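Local coordinates for lipase, class 3 (Penicillium roqueforti FM164, PDB 6L7N), which probably hydrolyses the ester bonds of triacylglycerols and related lipids, as a fungal class 3 lipase of the alpha/beta-hydrolase fold, at residues 7-12 against 263-268; 34-39 against 66-71; 98-103 against 113-118; 152-157 against 173-178; 206-211 against 251-256. All coordinates share one frame; numbering follows the deposited sequence.

Contact 1 (7-12 against 263-268); sequences SELNQF and WYFMKT
F265 presses its ring against F12 and L9 on one side of helix 6-22, joining the C-terminal loop of the alpha/beta-hydrolase fold to its N-terminal helix. Of the 131 Å² buried, F265 contributes the largest share, and its side chain sets out toward the helix. The ring does not stack on that of F12. Instead F12 brings its backbone, the carbonyl carbon C standing 4.0 Å above one face of the F265 ring near its rim, while F12 CB lies 3.7 Å from F265 CZ. The F12 ring leads elsewhere, meeting F196 and Y220 edge-to-face. I222 and I235, from the last two strands of the sheet, also touch F265. With an alanine at F265 the ring is gone, and F12 CB and L9 CD1 would probably be left bordering a gap between helix and loop. One residue back, Y264 OH is hydrogen-bonded to D201 OD2, the probable acid of a Ser-His-Asp triad. L9 reaches the ring because its CG is anti to the backbone N (chi1 177°), which brings CD1 obliquely to 3.9 Å from F265 CE1.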
# COMPACT_ATOMS: atom_id res chain seq x y z
N SER A 7 -20.14 2.13 -5.02
CA SER A 7 -19.08 2.66 -5.88
C SER A 7 -17.73 2.65 -5.17
O SER A 7 -16.70 2.24 -5.75
CB SER A 7 -19.42 4.08 -6.32
OG SER A 7 -18.29 4.72 -6.87
N GLU A 8 -17.70 3.14 -3.93
CA GLU A 8 -16.48 3.09 -3.14
C GLU A 8 -15.99 1.66 -2.97
O GLU A 8 -14.79 1.38 -3.11
CB GLU A 8 -16.72 3.74 -1.78
CG GLU A 8 -16.81 5.26 -1.85
CD GLU A 8 -17.42 5.86 -0.61
OE1 GLU A 8 -18.58 5.52 -0.28
OE2 GLU A 8 -16.75 6.69 0.04
N LEU A 9 -16.91 0.74 -2.67
CA LEU A 9 -16.53 -0.66 -2.52
C LEU A 9 -15.94 -1.22 -3.80
O LEU A 9 -14.95 -1.97 -3.77
CB LEU A 9 -17.75 -1.48 -2.08
CG LEU A 9 -17.51 -2.98 -1.95
CD1 LEU A 9 -16.56 -3.27 -0.79
CD2 LEU A 9 -18.83 -3.73 -1.78
N ASN A 10 -16.53 -0.89 -4.95
CA ASN A 10 -16.00 -1.36 -6.23
C ASN A 10 -14.57 -0.86 -6.42
O ASN A 10 -13.67 -1.63 -6.80
CB ASN A 10 -16.89 -0.88 -7.37
CG ASN A 10 -18.27 -1.52 -7.34
OD1 ASN A 10 -18.50 -2.52 -6.66
ND2 ASN A 10 -19.21 -0.94 -8.09
N GLN A 11 -14.33 0.42 -6.14
CA GLN A 11 -12.96 0.95 -6.24
C GLN A 11 -12.01 0.21 -5.30
O GLN A 11 -10.88 -0.13 -5.69
CB GLN A 11 -12.96 2.45 -5.95
CG GLN A 11 -13.62 3.24 -7.05
CD GLN A 11 -13.85 4.68 -6.69
OE1 GLN A 11 -12.96 5.52 -6.83
NE2 GLN A 11 -15.06 4.98 -6.21
N PHE A 12 -12.45 -0.04 -4.06
CA PHE A 12 -11.56 -0.65 -3.08
C PHE A 12 -11.23 -2.09 -3.46
O PHE A 12 -10.07 -2.52 -3.34
CB PHE A 12 -12.19 -0.59 -1.68
CG PHE A 12 -12.53 0.81 -1.20
CD1 PHE A 12 -11.90 1.93 -1.75
CD2 PHE A 12 -13.47 1.00 -0.21
CE1 PHE A 12 -12.21 3.21 -1.30
CE2 PHE A 12 -13.78 2.29 0.25
CZ PHE A 12 -13.16 3.39 -0.30
N TRP A 263 -6.13 -11.49 3.85
CA TRP A 263 -7.48 -11.45 3.28
C TRP A 263 -7.99 -10.01 3.27
O TRP A 263 -8.64 -9.55 4.21
CB TRP A 263 -8.39 -12.39 4.07
CG TRP A 263 -8.01 -13.83 3.84
CD1 TRP A 263 -7.30 -14.65 4.69
CD2 TRP A 263 -8.29 -14.60 2.67
NE1 TRP A 263 -7.14 -15.89 4.11
CE2 TRP A 263 -7.74 -15.89 2.88
CE3 TRP A 263 -8.95 -14.34 1.47
CZ2 TRP A 263 -7.84 -16.90 1.92
CZ3 TRP A 263 -9.05 -15.35 0.52
CH2 TRP A 263 -8.50 -16.61 0.76
N TYR A 264 -7.69 -9.30 2.19
CA TYR A 264 -8.13 -7.93 1.97
C TYR A 264 -8.85 -7.94 0.63
O TYR A 264 -8.22 -7.67 -0.40
CB TYR A 264 -6.96 -6.94 2.00
CG TYR A 264 -6.51 -6.57 3.42
CD1 TYR A 264 -5.90 -7.51 4.24
CD2 TYR A 264 -6.71 -5.29 3.91
CE1 TYR A 264 -5.50 -7.18 5.53
CE2 TYR A 264 -6.32 -4.95 5.19
CZ TYR A 264 -5.72 -5.90 6.00
OH TYR A 264 -5.32 -5.55 7.27
N PHE A 265 -10.14 -8.27 0.66
CA PHE A 265 -11.02 -8.48 -0.50
C PHE A 265 -10.66 -9.78 -1.22
O PHE A 265 -11.54 -10.62 -1.45
CB PHE A 265 -10.98 -7.29 -1.45
CG PHE A 265 -11.36 -5.99 -0.81
CD1 PHE A 265 -12.68 -5.74 -0.47
CD2 PHE A 265 -10.40 -5.04 -0.51
CE1 PHE A 265 -13.04 -4.54 0.14
CE2 PHE A 265 -10.74 -3.85 0.11
CZ PHE A 265 -12.07 -3.59 0.43
N MET A 266 -9.40 -9.96 -1.59
CA MET A 266 -8.90 -11.20 -2.17
C MET A 266 -7.76 -11.74 -1.32
O MET A 266 -7.35 -11.13 -0.33
CB MET A 266 -8.41 -11.01 -3.61
CG MET A 266 -9.49 -10.58 -4.59
SD MET A 266 -10.03 -8.90 -4.24
CE MET A 266 -10.81 -8.43 -5.78
N LYS A 267 -7.25 -12.91 -1.71
CA LYS A 267 -6.00 -13.40 -1.17
C LYS A 267 -4.88 -12.60 -1.80
O LYS A 267 -4.36 -12.98 -2.86
CB LYS A 267 -5.83 -14.89 -1.45
CG LYS A 267 -4.90 -15.60 -0.51
CD LYS A 267 -5.05 -17.10 -0.67
CE LYS A 267 -3.70 -17.74 -0.86
NZ LYS A 267 -2.67 -16.99 -0.09
N THR A 268 -4.49 -11.49 -1.17
CA THR A 268 -3.66 -10.51 -1.87
C THR A 268 -2.29 -11.09 -2.23
O THR A 268 -1.73 -10.76 -3.28
CB THR A 268 -3.50 -9.24 -1.04
OG1 THR A 268 -2.48 -9.43 -0.05
CG2 THR A 268 -4.80 -8.88 -0.35

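Contact 2 (34-39 against 66-71); sequences AKISCS and SGFIAV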
# COMPACT_ATOMS: atom_id res chain seq x y z
N ALA A 34 4.72 -5.86 -21.61
CA ALA A 34 3.99 -7.08 -21.28
C ALA A 34 2.75 -6.76 -20.45
O ALA A 34 2.70 -5.76 -19.73
CB ALA A 34 4.89 -8.04 -20.50
N LYS A 35 1.75 -7.62 -20.56
CA LYS A 35 0.51 -7.46 -19.81
C LYS A 35 0.68 -7.98 -18.38
O LYS A 35 1.30 -9.02 -18.16
CB LYS A 35 -0.62 -8.23 -20.49
CG LYS A 35 -0.78 -7.88 -21.97
CD LYS A 35 -1.35 -9.05 -22.78
CE LYS A 35 -1.56 -8.64 -24.23
NZ LYS A 35 -2.58 -9.47 -24.93
N ILE A 36 0.13 -7.23 -17.41
CA ILE A 36 0.05 -7.74 -16.05
C ILE A 36 -0.84 -8.98 -16.02
O ILE A 36 -1.93 -8.99 -16.60
CB ILE A 36 -0.52 -6.67 -15.10
CG1 ILE A 36 0.50 -5.55 -14.81
CG2 ILE A 36 -1.01 -7.30 -13.80
CD1 ILE A 36 -0.15 -4.35 -14.13
N SER A 37 -0.39 -10.01 -15.30
CA SER A 37 -1.17 -11.23 -15.19
C SER A 37 -0.94 -11.85 -13.82
O SER A 37 0.16 -11.76 -13.28
CB SER A 37 -0.80 -12.24 -16.29
OG SER A 37 -1.78 -13.27 -16.33
N CYS A 38 -1.98 -12.46 -13.28
CA CYS A 38 -1.92 -13.15 -11.99
C CYS A 38 -2.27 -14.60 -12.23
O CYS A 38 -3.45 -14.93 -12.41
CB CYS A 38 -2.87 -12.52 -10.99
SG CYS A 38 -2.43 -10.85 -10.65
N SER A 39 -1.27 -15.47 -12.21
CA SER A 39 -1.52 -16.86 -12.57
C SER A 39 -2.49 -17.53 -11.60
O SER A 39 -3.25 -18.40 -12.00
CB SER A 39 -0.20 -17.64 -12.65
OG SER A 39 0.50 -17.62 -11.43
N SER A 66 10.11 -4.89 -4.38
CA SER A 66 9.92 -5.05 -5.82
C SER A 66 8.63 -4.33 -6.22
O SER A 66 7.87 -3.87 -5.37
CB SER A 66 9.88 -6.54 -6.21
OG SER A 66 8.92 -7.24 -5.46
N GLY A 67 8.40 -4.20 -7.51
CA GLY A 67 7.18 -3.54 -7.94
C GLY A 67 7.24 -3.14 -9.40
O GLY A 67 8.11 -3.57 -10.16
N PHE A 68 6.31 -2.27 -9.75
CA PHE A 68 6.17 -1.91 -11.16
C PHE A 68 5.44 -0.59 -11.31
O PHE A 68 4.73 -0.14 -10.40
CB PHE A 68 5.42 -3.01 -11.94
CG PHE A 68 4.01 -3.28 -11.44
CD1 PHE A 68 2.94 -2.48 -11.82
CD2 PHE A 68 3.77 -4.38 -10.63
CE1 PHE A 68 1.64 -2.76 -11.37
CE2 PHE A 68 2.48 -4.67 -10.17
CZ PHE A 68 1.41 -3.86 -10.54
N ILE A 69 5.65 0.03 -12.47
CA ILE A 69 4.81 1.11 -12.98
C ILE A 69 4.10 0.57 -14.21
O ILE A 69 4.75 0.13 -15.17
CB ILE A 69 5.64 2.36 -13.33
CG1 ILE A 69 6.53 2.78 -12.15
CG2 ILE A 69 4.73 3.48 -13.83
CD1 ILE A 69 7.43 3.98 -12.46
N ALA A 70 2.77 0.59 -14.17
CA ALA A 70 1.92 0.12 -15.26
C ALA A 70 0.97 1.23 -15.68
O ALA A 70 0.77 2.20 -14.95
CB ALA A 70 1.11 -1.12 -14.88
N VAL A 71 0.38 1.09 -16.86
CA VAL A 71 -0.60 2.05 -17.35
C VAL A 71 -1.91 1.33 -17.62
O VAL A 71 -1.92 0.28 -18.27
CB VAL A 71 -0.12 2.80 -18.61
CG1 VAL A 71 -1.32 3.44 -19.29
CG2 VAL A 71 0.89 3.92 -18.23
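I36 lays the end of its side chain over A70 and against F68, both on strand 66-72, the second strand of the mixed sheet of this alpha/beta-hydrolase fold. A single methyl does the touching: I36 CD1 lies 3.5 Å from A70 CB and 3.7 Å from F68 CE1, with F68 CZ scarcely farther at 3.9 Å. The torsions explain the reach. CG1 is anti to the carbonyl carbon (chi1 -73°) and the chain continues extended (chi2 168°), which carries CD1 out from the loop to the sheet. Alternation along the strand accounts for the other half of the contact, since F68 and A70 point toward the loop while I69 and V71 point away from it. The small A70 admits the methyl close to the strand, and the two larger side chains, I36 and F68, cross at about a right angle. Only 102 Å² is buried between the segments, yet all three residues are buried in the protein. Y18 of helix 6-22 touches both I36 and F68, so that helix closes over the same cluster. The loop itself is tied down by other means: I36 pairs through its backbone with A51, C38 N is hydrogen-bonded to E47 OE2, and C38 forms a disulfide with C43. F68 holds CG between the backbone N and the carbonyl carbon (chi1 60°), folding the ring along its own strand until A70 N lies in the ring plane, 3.9 Å from F68 CD1.

Contact 3 (98-103 against 113-118); sequences VYTNPD and GFWGSW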
# COMPACT_ATOMS: atom_id res chain seq x y z
N VAL A 98 13.13 2.01 14.05
CA VAL A 98 14.05 3.13 14.25
C VAL A 98 13.49 4.36 13.54
O VAL A 98 13.02 4.26 12.40
CB VAL A 98 15.47 2.82 13.72
CG1 VAL A 98 16.40 4.01 13.93
CG2 VAL A 98 16.07 1.56 14.34
N TYR A 99 13.53 5.51 14.21
CA TYR A 99 13.11 6.74 13.56
C TYR A 99 14.18 7.24 12.59
O TYR A 99 15.37 6.96 12.73
CB TYR A 99 12.87 7.85 14.59
CG TYR A 99 11.66 7.65 15.45
CD1 TYR A 99 10.38 7.76 14.93
CD2 TYR A 99 11.79 7.37 16.80
CE1 TYR A 99 9.27 7.59 15.72
CE2 TYR A 99 10.69 7.21 17.60
CZ TYR A 99 9.44 7.31 17.06
OH TYR A 99 8.34 7.14 17.88
N THR A 100 13.73 8.04 11.61
CA THR A 100 14.64 8.80 10.76
C THR A 100 13.92 10.04 10.25
O THR A 100 12.68 10.10 10.23
CB THR A 100 15.17 7.98 9.58
OG1 THR A 100 16.30 8.66 9.01
CG2 THR A 100 14.11 7.84 8.48
N ASN A 101 14.71 11.03 9.84
CA ASN A 101 14.19 12.30 9.34
C ASN A 101 14.19 12.26 7.82
O ASN A 101 15.25 12.38 7.20
CB ASN A 101 15.05 13.46 9.84
CG ASN A 101 14.54 14.83 9.36
OD1 ASN A 101 13.68 14.93 8.49
ND2 ASN A 101 15.08 15.89 9.95
N PRO A 102 13.03 12.11 7.17
CA PRO A 102 12.98 11.95 5.72
C PRO A 102 12.99 13.26 4.94
O PRO A 102 12.93 13.22 3.71
CB PRO A 102 11.66 11.20 5.51
CG PRO A 102 10.78 11.73 6.59
CD PRO A 102 11.70 11.97 7.79
N ASP A 103 13.08 14.41 5.61
CA ASP A 103 13.03 15.73 4.96
C ASP A 103 11.68 15.99 4.30
O ASP A 103 11.61 16.66 3.27
CB ASP A 103 14.14 15.91 3.91
CG ASP A 103 15.54 16.02 4.52
OD1 ASP A 103 15.78 16.94 5.34
OD2 ASP A 103 16.41 15.20 4.14
N GLY A 113 13.31 1.75 8.17
CA GLY A 113 13.32 0.66 7.20
C GLY A 113 12.51 0.99 5.96
O GLY A 113 12.97 0.84 4.82
N PHE A 114 11.28 1.48 6.17
CA PHE A 114 10.40 1.77 5.05
C PHE A 114 10.94 2.94 4.22
O PHE A 114 10.97 2.88 2.99
CB PHE A 114 8.99 2.08 5.56
CG PHE A 114 8.39 0.98 6.40
CD1 PHE A 114 8.61 -0.36 6.09
CD2 PHE A 114 7.56 1.29 7.46
CE1 PHE A 114 8.03 -1.36 6.85
CE2 PHE A 114 6.98 0.28 8.24
CZ PHE A 114 7.23 -1.05 7.93
N TRP A 115 11.34 4.02 4.90
CA TRP A 115 11.89 5.16 4.18
C TRP A 115 13.12 4.75 3.38
O TRP A 115 13.29 5.17 2.24
CB TRP A 115 12.26 6.29 5.15
CG TRP A 115 12.79 7.47 4.44
CD1 TRP A 115 14.08 7.94 4.44
CD2 TRP A 115 12.05 8.33 3.57
NE1 TRP A 115 14.17 9.06 3.64
CE2 TRP A 115 12.94 9.30 3.08
CE3 TRP A 115 10.72 8.37 3.16
CZ2 TRP A 115 12.54 10.30 2.20
CZ3 TRP A 115 10.32 9.36 2.29
CH2 TRP A 115 11.23 10.31 1.82
N GLY A 116 13.98 3.93 3.99
CA GLY A 116 15.16 3.45 3.27
C GLY A 116 14.80 2.67 2.03
O GLY A 116 15.46 2.81 0.98
N SER A 117 13.75 1.84 2.11
CA SER A 117 13.35 1.09 0.93
C SER A 117 12.86 2.02 -0.18
O SER A 117 13.11 1.77 -1.36
CB SER A 117 12.27 0.07 1.30
OG SER A 117 12.74 -0.83 2.29
N TRP A 118 12.16 3.10 0.19
CA TRP A 118 11.75 4.07 -0.84
C TRP A 118 12.94 4.84 -1.40
O TRP A 118 13.04 5.03 -2.62
CB TRP A 118 10.69 5.03 -0.28
CG TRP A 118 10.43 6.25 -1.14
CD1 TRP A 118 10.51 7.56 -0.74
CD2 TRP A 118 10.04 6.28 -2.53
NE1 TRP A 118 10.20 8.40 -1.80
CE2 TRP A 118 9.91 7.64 -2.90
CE3 TRP A 118 9.79 5.30 -3.50
CZ2 TRP A 118 9.56 8.04 -4.20
CZ3 TRP A 118 9.44 5.70 -4.77
CH2 TRP A 118 9.32 7.05 -5.11
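This is a proline-on-tryptophan contact, a CH-pi interaction that seats the loop leaving strand 99-100 on the first turns of helix 112-135. P102 CB stands over the six-membered ring of W115, 3.4 Å from its centroid and 14° off the ring normal, which places it over the face. The proximity extends to the bond shared by the two rings, P102 CB being 3.3 Å from W115 CE2. P102 also brings its carbonyl close to the indole, with O at 3.3 Å from W115 CZ2, so proline and tryptophan pack tightly through both side chain and backbone. W115 CG is anti to its backbone N (chi1 -178°), which swings the indole out toward the loop. T100 adds a lighter touch: its CG2 comes obliquely to 4.0 Å from W115 CD1, the two side chains crossing at about a right angle. Beyond the indole, W115 CH2 lies in the ring plane of W118, at its edge, and W118 NE1 is hydrogen-bonded to D159 OD2 of helix 148-161. The loop carries its own fastening, for N101 OD1 accepts from D103 N at 3.0 Å across P102, with an N-H...O angle of 160°, and holds the proline in a compact turn. T100 pairs with A110 through the backbone, and the excursion between them contains the C105-C108 disulfide. Taken together these features describe a short two-stranded antiparallel hairpin with a disulfide in its connecting loop, folded back on the helix that follows it, with an Asx turn presenting a proline to a tryptophan face.

Contact 4 (152-157 against 173-178); sequences VATLAV and YASPRV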
# COMPACT_ATOMS: atom_id res chain seq x y z
N VAL A 152 5.74 1.17 2.21
CA VAL A 152 6.59 1.88 1.26
C VAL A 152 5.72 2.75 0.36
O VAL A 152 6.05 3.92 0.08
CB VAL A 152 7.43 0.88 0.45
CG1 VAL A 152 8.19 1.59 -0.66
CG2 VAL A 152 8.41 0.10 1.37
N ALA A 153 4.57 2.22 -0.05
CA ALA A 153 3.68 2.98 -0.92
C ALA A 153 3.30 4.29 -0.26
O ALA A 153 3.37 5.36 -0.87
CB ALA A 153 2.44 2.14 -1.25
N THR A 154 2.96 4.22 1.03
CA THR A 154 2.55 5.43 1.74
C THR A 154 3.65 6.49 1.67
O THR A 154 3.41 7.63 1.22
CB THR A 154 2.20 5.08 3.18
OG1 THR A 154 1.11 4.13 3.18
CG2 THR A 154 1.79 6.32 3.95
N LEU A 155 4.88 6.11 1.99
CA LEU A 155 5.93 7.13 2.02
C LEU A 155 6.22 7.59 0.61
O LEU A 155 6.41 8.80 0.38
CB LEU A 155 7.20 6.61 2.70
CG LEU A 155 6.98 6.32 4.19
CD1 LEU A 155 8.09 5.47 4.76
CD2 LEU A 155 6.90 7.65 4.96
N ALA A 156 6.15 6.68 -0.35
CA ALA A 156 6.39 7.09 -1.72
C ALA A 156 5.36 8.11 -2.15
O ALA A 156 5.71 9.19 -2.66
CB ALA A 156 6.39 5.87 -2.66
N VAL A 157 4.08 7.84 -1.86
CA VAL A 157 3.04 8.79 -2.24
C VAL A 157 3.34 10.14 -1.63
O VAL A 157 3.35 11.17 -2.31
CB VAL A 157 1.65 8.32 -1.80
CG1 VAL A 157 0.61 9.25 -2.39
CG2 VAL A 157 1.38 6.99 -2.24
N TYR A 173 -3.12 -1.17 1.59
CA TYR A 173 -3.85 -2.26 2.21
C TYR A 173 -2.98 -2.91 3.28
O TYR A 173 -1.85 -3.30 3.00
CB TYR A 173 -4.27 -3.29 1.16
CG TYR A 173 -5.18 -2.70 0.09
CD1 TYR A 173 -4.65 -2.01 -0.99
CD2 TYR A 173 -6.55 -2.81 0.20
CE1 TYR A 173 -5.50 -1.45 -1.96
CE2 TYR A 173 -7.40 -2.26 -0.75
CZ TYR A 173 -6.87 -1.58 -1.83
OH TYR A 173 -7.72 -1.03 -2.79
N ALA A 174 -3.52 -3.00 4.50
CA ALA A 174 -2.86 -3.70 5.60
C ALA A 174 -1.54 -3.04 5.99
O ALA A 174 -0.59 -3.72 6.39
CB ALA A 174 -2.64 -5.17 5.27
N SER A 175 -1.47 -1.72 5.89
CA SER A 175 -0.21 -1.02 6.08
C SER A 175 0.16 -0.94 7.56
O SER A 175 -0.70 -0.68 8.40
CB SER A 175 -0.30 0.41 5.53
OG SER A 175 0.88 1.14 5.86
N PRO A 176 1.44 -1.12 7.89
CA PRO A 176 1.94 -0.69 9.21
C PRO A 176 1.82 0.82 9.35
O PRO A 176 1.58 1.54 8.38
CB PRO A 176 3.41 -1.12 9.19
CG PRO A 176 3.58 -2.03 8.00
CD PRO A 176 2.50 -1.66 7.02
N ARG A 177 2.01 1.32 10.57
CA ARG A 177 2.29 2.74 10.72
C ARG A 177 3.68 3.04 10.16
O ARG A 177 4.59 2.20 10.20
CB ARG A 177 2.21 3.15 12.20
CG ARG A 177 0.85 2.88 12.82
CD ARG A 177 0.77 3.46 14.25
NE ARG A 177 -0.60 3.38 14.76
CZ ARG A 177 -1.11 2.35 15.43
NH1 ARG A 177 -0.37 1.28 15.69
NH2 ARG A 177 -2.36 2.39 15.84
N VAL A 178 3.84 4.23 9.59
CA VAL A 178 5.06 4.57 8.89
C VAL A 178 5.75 5.79 9.46
O VAL A 178 6.86 6.13 9.01
CB VAL A 178 4.82 4.77 7.37
CG1 VAL A 178 4.00 3.63 6.85
CG2 VAL A 178 4.14 6.09 7.10
O HOH W 1 -0.05 3.69 5.70
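Where T154 and L155 meet S175 and V178, the flat group engaged is the P176 carbonyl: S175 OG donates to P176 O at 2.6 Å, in the carbonyl plane and on a lone pair. The larger flat groups turn to other partners, the Y173 ring stacking on F196 and R177 NE forming a salt bridge with D241. S175 OG and T154 OG1 are 4.0 Å apart, and a water bridges them, donating to T154 OG1 at 2.8 Å and to S175 OG at 2.7 Å. T154 OG1 is in turn hydrogen-bonded to A150 O, one turn earlier in the helix, so each hydroxyl has two partners. An alanine here has no hydroxyl in place of S175 OG, so P176 O would probably be left without this donor and the water bridge to T154 OG1 would be broken. V178 CG1 is anti to the carbonyl carbon (chi1 -47°), which turns CG2 to the helix, where it meets L155 CD2 at 3.8 Å and T154 CG2 at 3.9 Å. The contact thus fastens the helix after the probable nucleophile elbow to the loop following strand 169-173, with T154 also packed on L170 and A172 of that strand and L155 on F114 of helix 112-135.

Contact 5 (206-211 against 251-256); sequences LPLLAM and GLPSLE
Two loops near the probable catalytic triad meet here: 206-211, which follows strand 193-198 and includes the cis proline P207, and 251-256, which follows helix 246-249. All the touching atoms are apolar carbons. P253 is the central piece, its ring wedged toward two leucines of the other loop. P253 CG lies 4.0 Å from L206 CG, in front of the fork of that side chain, and both methyls of L206 stand little farther off. On the neighbouring ring atom, P253 CD is 3.9 Å from L208 CD2. The same methyl of L208 also reaches L252, CD2 to CD2 at 4.1 Å, where the two leucines cross at about a right angle. L208 has CG anti to the carbonyl carbon (chi1 -55°), and chi2 of 169° sends CD1 on along the chain and turns CD2 to where it meets both P253 and L252. With 132 Å² buried, this is ordinary van der Waals contact over a small area, and L252 remains at the exposed margin. Polar ties lie alongside: M211 N bonds back to L208 O at 2.9 Å, closing the turn at the end of its loop, and G251 O is hydrogen-bonded to K205 NZ. L206 and L255 also touch helix 88-94, L206 through W91. Helix 88-94 probably corresponds to the lid helix of fungal class 3 lipases, so the contact is probably part of the apolar loop region beside the lid and active site of such enzymes.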
# COMPACT_ATOMS: atom_id res chain seq x y z
N LEU A 206 1.40 -2.22 14.17
CA LEU A 206 2.81 -1.97 14.42
C LEU A 206 3.35 -0.92 13.44
O LEU A 206 2.86 -0.80 12.31
CB LEU A 206 3.63 -3.26 14.30
CG LEU A 206 3.43 -4.25 15.47
CD1 LEU A 206 3.89 -5.66 15.13
CD2 LEU A 206 4.13 -3.76 16.74
N PRO A 207 4.33 -0.12 13.87
CA PRO A 207 4.76 0.00 15.28
C PRO A 207 3.65 0.54 16.19
O PRO A 207 2.66 1.01 15.69
CB PRO A 207 5.93 0.99 15.21
CG PRO A 207 6.43 0.91 13.81
CD PRO A 207 5.25 0.56 12.94
N LEU A 208 3.81 0.42 17.50
CA LEU A 208 2.72 0.74 18.42
C LEU A 208 2.52 2.24 18.58
O LEU A 208 3.46 3.03 18.44
CB LEU A 208 3.00 0.14 19.80
CG LEU A 208 3.27 -1.35 19.78
CD1 LEU A 208 3.81 -1.82 21.12
CD2 LEU A 208 2.00 -2.12 19.41
N LEU A 209 1.28 2.62 18.89
CA LEU A 209 1.03 4.00 19.30
C LEU A 209 1.98 4.41 20.40
O LEU A 209 2.54 5.52 20.37
CB LEU A 209 -0.42 4.16 19.78
CG LEU A 209 -1.48 4.27 18.70
CD1 LEU A 209 -2.86 4.34 19.32
CD2 LEU A 209 -1.20 5.49 17.85
N ALA A 210 2.20 3.52 21.37
CA ALA A 210 3.10 3.78 22.49
C ALA A 210 4.54 4.04 22.05
O ALA A 210 5.34 4.52 22.86
CB ALA A 210 3.09 2.59 23.45
N MET A 211 4.89 3.70 20.82
CA MET A 211 6.22 3.97 20.32
C MET A 211 6.30 5.25 19.51
O MET A 211 7.30 5.49 18.84
CB MET A 211 6.71 2.79 19.47
CG MET A 211 7.14 1.60 20.31
SD MET A 211 7.96 0.35 19.30
CE MET A 211 6.52 -0.48 18.68
N GLY A 251 -7.00 -4.87 20.07
CA GLY A 251 -6.03 -5.32 21.04
C GLY A 251 -4.61 -5.28 20.49
O GLY A 251 -4.38 -5.03 19.31
N LEU A 252 -3.66 -5.53 21.39
CA LEU A 252 -2.26 -5.57 20.99
C LEU A 252 -2.05 -6.68 19.96
O LEU A 252 -2.83 -7.63 19.89
CB LEU A 252 -1.37 -5.80 22.21
CG LEU A 252 -1.20 -4.59 23.13
CD1 LEU A 252 -0.37 -4.93 24.37
CD2 LEU A 252 -0.57 -3.44 22.36
N PRO A 253 -1.03 -6.56 19.11
CA PRO A 253 -0.89 -7.52 18.00
C PRO A 253 -0.52 -8.91 18.50
O PRO A 253 0.31 -9.06 19.39
CB PRO A 253 0.24 -6.91 17.15
CG PRO A 253 0.99 -6.02 18.09
CD PRO A 253 -0.06 -5.46 19.00
N SER A 254 -1.15 -9.92 17.90
CA SER A 254 -0.90 -11.32 18.22
C SER A 254 -0.64 -12.10 16.94
O SER A 254 -1.43 -12.02 16.00
CB SER A 254 -2.10 -11.94 18.96
OG SER A 254 -2.21 -11.43 20.29
N LEU A 255 0.46 -12.85 16.91
CA LEU A 255 0.75 -13.71 15.76
C LEU A 255 -0.38 -14.70 15.49
O LEU A 255 -0.57 -15.14 14.35
CB LEU A 255 2.05 -14.48 15.99
CG LEU A 255 3.41 -13.81 15.76
CD1 LEU A 255 4.51 -14.84 15.97
CD2 LEU A 255 3.50 -13.24 14.36
N GLU A 256 -1.14 -15.08 16.53
CA GLU A 256 -2.25 -15.99 16.29
C GLU A 256 -3.34 -15.38 15.42
O GLU A 256 -4.17 -16.11 14.86
CB GLU A 256 -2.84 -16.46 17.63
CG GLU A 256 -3.40 -15.33 18.46
CD GLU A 256 -4.91 -15.34 18.49
OE1 GLU A 256 -5.50 -14.55 19.26
OE2 GLU A 256 -5.52 -16.13 17.74

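Contacts 2, 3 and 4 are buried, whereas contacts 1 and 5 are only partly so; contact 4 is the most central, about 5 Å from the centre of the chain, and contact 5 lies farthest out at about 19 Å. Chemistry follows place. The central contact combines aliphatic packing with a bridging water, contact 3 relies on a tryptophan face, contacts 2 and 5 join apolar side chains alone, and contact 1 adds a backbone carbonyl against a ring. Contact 4 links several others: F12 O of contact 1 bonds to Y173 OH, R177 N of contact 4 bonds to L206 O of contact 5, and L155 packs on F114 of contact 3. Helix 6-22 supplies one side of contact 1 and, through Y18, also covers contact 2.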